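Local coordinates for surface protein SPB1 (PDB 4UZG) that probably forms the repeating backbone subunit of the group B streptococcus type 2b pilus, polymerised by sortase on the bacterial surface, at residues A[43-46]-A[47-51]; A[50-54]-A[55-59]. All blocks are in the same frame, centred on the assembly; numbering follows the deposited sequence.

Contact 1: residues A[43-46]-A[47-51]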
loop_
_atom_site.group_PDB
_atom_site.type_symbol
_atom_site.label_atom_id
_atom_site.label_comp_id
_atom_site.label_asym_id
_atom_site.label_seq_id
_atom_site.Cartn_x
_atom_site.Cartn_y
_atom_site.Cartn_z
ATOM N N THR A 43 13.128 -8.153 0.022
ATOM C CA THR A 43 12.631 -8.477 1.349
ATOM C C THR A 43 11.388 -7.602 1.580
ATOM O O THR A 43 11.487 -6.383 1.691
ATOM C CB THR A 43 13.675 -8.201 2.429
ATOM O OG1 THR A 43 14.873 -8.915 2.125
ATOM C CG2 THR A 43 13.159 -8.618 3.812
ATOM N N MET A 44 10.238 -8.258 1.611
ATOM C CA MET A 44 8.949 -7.601 1.781
ATOM C C MET A 44 8.677 -7.365 3.256
ATOM O O MET A 44 9.296 -7.986 4.122
ATOM C CB MET A 44 7.882 -8.499 1.175
ATOM C CG MET A 44 7.845 -8.462 -0.339
ATOM S SD MET A 44 7.146 -6.907 -0.967
ATOM C CE MET A 44 5.399 -7.242 -0.808
ATOM N N PRO A 45 7.702 -6.499 3.562
ATOM C CA PRO A 45 7.149 -6.434 4.917
ATOM C C PRO A 45 6.560 -7.792 5.286
ATOM O O PRO A 45 6.439 -8.706 4.474
ATOM C CB PRO A 45 6.030 -5.400 4.801
ATOM C CG PRO A 45 6.036 -4.880 3.514
ATOM C CD PRO A 45 6.948 -5.643 2.638
ATOM N N SER A 46 6.192 -7.932 6.544
ATOM C CA SER A 46 5.440 -9.094 6.982
ATOM C C SER A 46 4.225 -9.302 6.077
ATOM O O SER A 46 3.597 -8.325 5.639
ATOM C CB SER A 46 4.928 -8.847 8.409
ATOM O OG SER A 46 3.977 -9.828 8.796
ATOM N N ALA A 47 3.827 -10.558 5.873
ATOM C CA ALA A 47 2.639 -10.852 5.094
ATOM C C ALA A 47 1.360 -10.339 5.781
ATOM O O ALA A 47 0.320 -10.240 5.124
ATOM C CB ALA A 47 2.525 -12.333 4.838
ATOM N N SER A 48 1.437 -10.008 7.075
ATOM C CA SER A 48 0.322 -9.374 7.776
ATOM C C SER A 48 0.192 -7.886 7.425
ATOM O O SER A 48 -0.768 -7.243 7.858
ATOM C CB SER A 48 0.489 -9.536 9.283
ATOM O OG SER A 48 1.647 -8.862 9.726
ATOM N N VAL A 49 1.148 -7.359 6.670
ATOM C CA VAL A 49 1.200 -5.964 6.246
ATOM C C VAL A 49 1.045 -5.854 4.730
ATOM O O VAL A 49 0.121 -5.185 4.249
ATOM C CB VAL A 49 2.493 -5.278 6.723
ATOM C CG1 VAL A 49 2.608 -3.869 6.144
ATOM C CG2 VAL A 49 2.573 -5.260 8.251
ATOM N N VAL A 50 1.962 -6.447 3.951
ATOM C CA VAL A 50 1.743 -6.600 2.515
ATOM C C VAL A 50 2.078 -8.040 2.165
ATOM O O VAL A 50 3.211 -8.496 2.385
ATOM C CB VAL A 50 2.565 -5.662 1.622
ATOM C CG1 VAL A 50 2.156 -5.868 0.159
ATOM C CG2 VAL A 50 2.405 -4.201 2.010
ATOM N N ASP A 51 1.099 -8.767 1.648
ATOM C CA ASP A 51 1.241 -10.177 1.303
ATOM C C ASP A 51 1.629 -10.274 -0.169
ATOM O O ASP A 51 0.848 -9.914 -1.054
ATOM C CB ASP A 51 -0.101 -10.865 1.593
ATOM C CG ASP A 51 -0.087 -12.351 1.397
ATOM O OD1 ASP A 51 0.788 -12.840 0.676
ATOM O OD2 ASP A 51 -0.989 -13.027 1.959
#

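Contact 2: residues A[50-54]-A[55-59]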
loop_
_atom_site.group_PDB
_atom_site.type_symbol
_atom_site.label_atom_id
_atom_site.label_comp_id
_atom_site.label_asym_id
_atom_site.label_seq_id
_atom_site.Cartn_x
_atom_site.Cartn_y
_atom_site.Cartn_z
ATOM N N VAL A 50 1.962 -6.447 3.951
ATOM C CA VAL A 50 1.743 -6.600 2.515
ATOM C C VAL A 50 2.078 -8.040 2.165
ATOM O O VAL A 50 3.211 -8.496 2.385
ATOM C CB VAL A 50 2.565 -5.662 1.622
ATOM C CG1 VAL A 50 2.156 -5.868 0.159
ATOM C CG2 VAL A 50 2.405 -4.201 2.010
ATOM N N ASP A 51 1.099 -8.767 1.648
ATOM C CA ASP A 51 1.241 -10.177 1.303
ATOM C C ASP A 51 1.629 -10.274 -0.169
ATOM O O ASP A 51 0.848 -9.914 -1.054
ATOM C CB ASP A 51 -0.101 -10.865 1.593
ATOM C CG ASP A 51 -0.087 -12.351 1.397
ATOM O OD1 ASP A 51 0.788 -12.840 0.676
ATOM O OD2 ASP A 51 -0.989 -13.027 1.959
ATOM N N LEU A 52 2.856 -10.701 -0.415
ATOM C CA LEU A 52 3.353 -10.892 -1.773
ATOM C C LEU A 52 2.425 -11.799 -2.566
ATOM O O LEU A 52 2.056 -12.877 -2.079
ATOM C CB LEU A 52 4.733 -11.560 -1.703
ATOM C CG LEU A 52 5.416 -11.915 -3.025
ATOM C CD1 LEU A 52 5.739 -10.682 -3.846
ATOM C CD2 LEU A 52 6.676 -12.744 -2.745
ATOM N N ASN A 53 2.097 -11.426 -3.801
ATOM C CA ASN A 53 1.460 -12.361 -4.724
ATOM C C ASN A 53 2.529 -13.175 -5.440
ATOM O O ASN A 53 3.127 -12.729 -6.410
ATOM C CB ASN A 53 0.580 -11.638 -5.749
ATOM C CG ASN A 53 -0.736 -11.137 -5.170
ATOM O OD1 ASN A 53 -1.375 -11.813 -4.367
ATOM N ND2 ASN A 53 -1.161 -9.990 -5.640
ATOM N N GLU A 54 2.787 -14.362 -4.933
ATOM C CA GLU A 54 3.759 -15.215 -5.571
ATOM C C GLU A 54 3.330 -15.465 -7.005
ATOM O O GLU A 54 2.135 -15.472 -7.347
ATOM C CB GLU A 54 3.958 -16.534 -4.806
ATOM C CG GLU A 54 4.747 -16.413 -3.515
ATOM C CD GLU A 54 4.002 -15.817 -2.345
ATOM O OE1 GLU A 54 2.749 -15.698 -2.397
ATOM O OE2 GLU A 54 4.702 -15.507 -1.362
ATOM N N GLY A 55 4.333 -15.595 -7.863
ATOM C CA GLY A 55 4.087 -15.856 -9.261
ATOM C C GLY A 55 3.587 -14.673 -10.075
ATOM O O GLY A 55 3.186 -14.854 -11.225
ATOM N N SER A 56 3.626 -13.454 -9.532
ATOM C CA SER A 56 3.042 -12.296 -10.218
ATOM C C SER A 56 4.056 -11.516 -11.070
ATOM O O SER A 56 3.722 -10.462 -11.589
ATOM C CB SER A 56 2.382 -11.370 -9.206
ATOM O OG SER A 56 3.336 -10.807 -8.317
ATOM N N TYR A 57 5.268 -12.030 -11.212
ATOM C CA TYR A 57 6.358 -11.251 -11.829
ATOM C C TYR A 57 6.227 -11.097 -13.326
ATOM O O TYR A 57 5.805 -12.015 -14.040
ATOM C CB TYR A 57 7.743 -11.913 -11.571
ATOM C CG TYR A 57 7.854 -12.387 -10.166
ATOM C CD1 TYR A 57 8.125 -11.501 -9.138
ATOM C CD2 TYR A 57 7.563 -13.697 -9.852
ATOM C CE1 TYR A 57 8.100 -11.895 -7.814
ATOM C CE2 TYR A 57 7.550 -14.117 -8.520
ATOM C CZ TYR A 57 7.787 -13.202 -7.509
ATOM O OH TYR A 57 7.755 -13.570 -6.196
ATOM N N GLU A 58 6.650 -9.933 -13.793
ATOM C CA GLU A 58 7.000 -9.733 -15.191
ATOM C C GLU A 58 8.436 -9.211 -15.166
ATOM O O GLU A 58 8.713 -8.186 -14.533
ATOM C CB GLU A 58 6.060 -8.756 -15.881
ATOM C CG GLU A 58 6.367 -8.575 -17.346
ATOM C CD GLU A 58 5.358 -9.243 -18.248
ATOM O OE1 GLU A 58 4.760 -10.253 -17.821
ATOM O OE2 GLU A 58 5.153 -8.761 -19.380
ATOM N N VAL A 59 9.324 -9.919 -15.854
ATOM C CA VAL A 59 10.746 -9.621 -15.822
ATOM C C VAL A 59 11.180 -9.287 -17.249
ATOM O O VAL A 59 11.011 -10.109 -18.148
ATOM C CB VAL A 59 11.571 -10.807 -15.282
ATOM C CG1 VAL A 59 13.022 -10.408 -15.148
ATOM C CG2 VAL A 59 10.999 -11.299 -13.946
#

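Contact 1: residues A[43-46]-A[47-51]
Met44 and Pro45 turn their side chains to Val50 so that each takes a different branch of it. The methionine chain, bent at chi2 and chi3, brings its terminal CE to 3.7 Å from Val50 CG1. The proline ring approaches with CG, 4.0 Å from Val50 CG2, while its CB lies 4.0 Å from Val49 CG1. Val50 can serve both because its CG1 stands anti to its own N (chi1 -176°) and CG2 is left to face the ring.

Beyond the proline the chain turns back round the carbonyl of Ser46, linking strand 37-43 to strand 50-62. Val49 N gives a 2.8 Å bond to Ser46 O from well above the carbonyl plane, and Val50 N a second, at 3.0 Å, almost in line with the C=O bond. Ala47 and Ser48, the two residues between Ser46 and Val49, have the backbone angles of a type I turn. Toward solvent, Ser46 OG hydrogen-bonds Ser48 OG at 2.7 Å, either hydroxyl donating.

Two N-H groups on one oxygen fix the reversal, and Asn89 ND2 bonds both Pro45 O and Val50 O. Met44 and Val50 are buried against Tyr19; the serine pair is less certain, Ser46 being modelled in two conformers.

Contact 2: residues A[50-54]-A[55-59]
Ser56 folds back on Asn53 and doubles the closure of a type II beta turn running from Asn53 to Ser56. Its CB points toward the preceding residues and lies 3.9 Å from Asn53 CB and 3.2 Å from Asn53 O. One bond further, OG sits between the backbone N and the carbonyl carbon of its own residue (chi1 65°), a rotation that turns the hydroxyl to Asn53 O. There OG donates to Asn53 O at 2.7 Å, in the carbonyl plane, and also hydrogen-bonds to Thr128 N. The turn's own backbone bond, Ser56 N to Asn53 O, is weak at 3.2 Å, which makes the hydroxyl the shorter of two grips on that oxygen. Gly55 occupies the third position with a positive phi of 75°, a conformation that suits glycine.

Flanking the turn in sequence, the ends of Leu52 and Tyr57 approach each other, their side chains crossing at about a right angle. Leu52 CD2 stops 3.7 Å from Tyr57 OH, whose polar partner is Glu86 OE2. That same carboxylate oxygen also accepts a hydrogen bond from Gly55 N.

The turn interrupts strand 50-62 without ending it. Strand 121-131 flanks it through Thr128, which binds Asn53 ND2 as well as Ser56, and through Tyr127, which touches Leu52, Ser56 and Tyr57. Strand 81-87 supplies Glu86, and strand 90-96 places Phe91 against Leu52 and the Tyr57 ring, the two rings inclined at about 60°.

From the N terminus, the chain leaves strand 37-43 and enters contact 1, which closes the short connection into strand 50-62. Val50 and Asp51 belong to both contacts, so contact 2 begins on the residues where contact 1 ends: the two follow in series, their centres about 12 Å apart, and neither nests in nor crosses the other. They still touch, since Met44 CE comes within 4.3 Å of Leu52 CA. Contact 2 then bends the same strand locally before it runs on toward its hairpin with strand 68-73. Contact 1 carries the chain from beside strand 146-153 to strand 121-131, and contact 2 lies along that second neighbour, all in one mixed sheet.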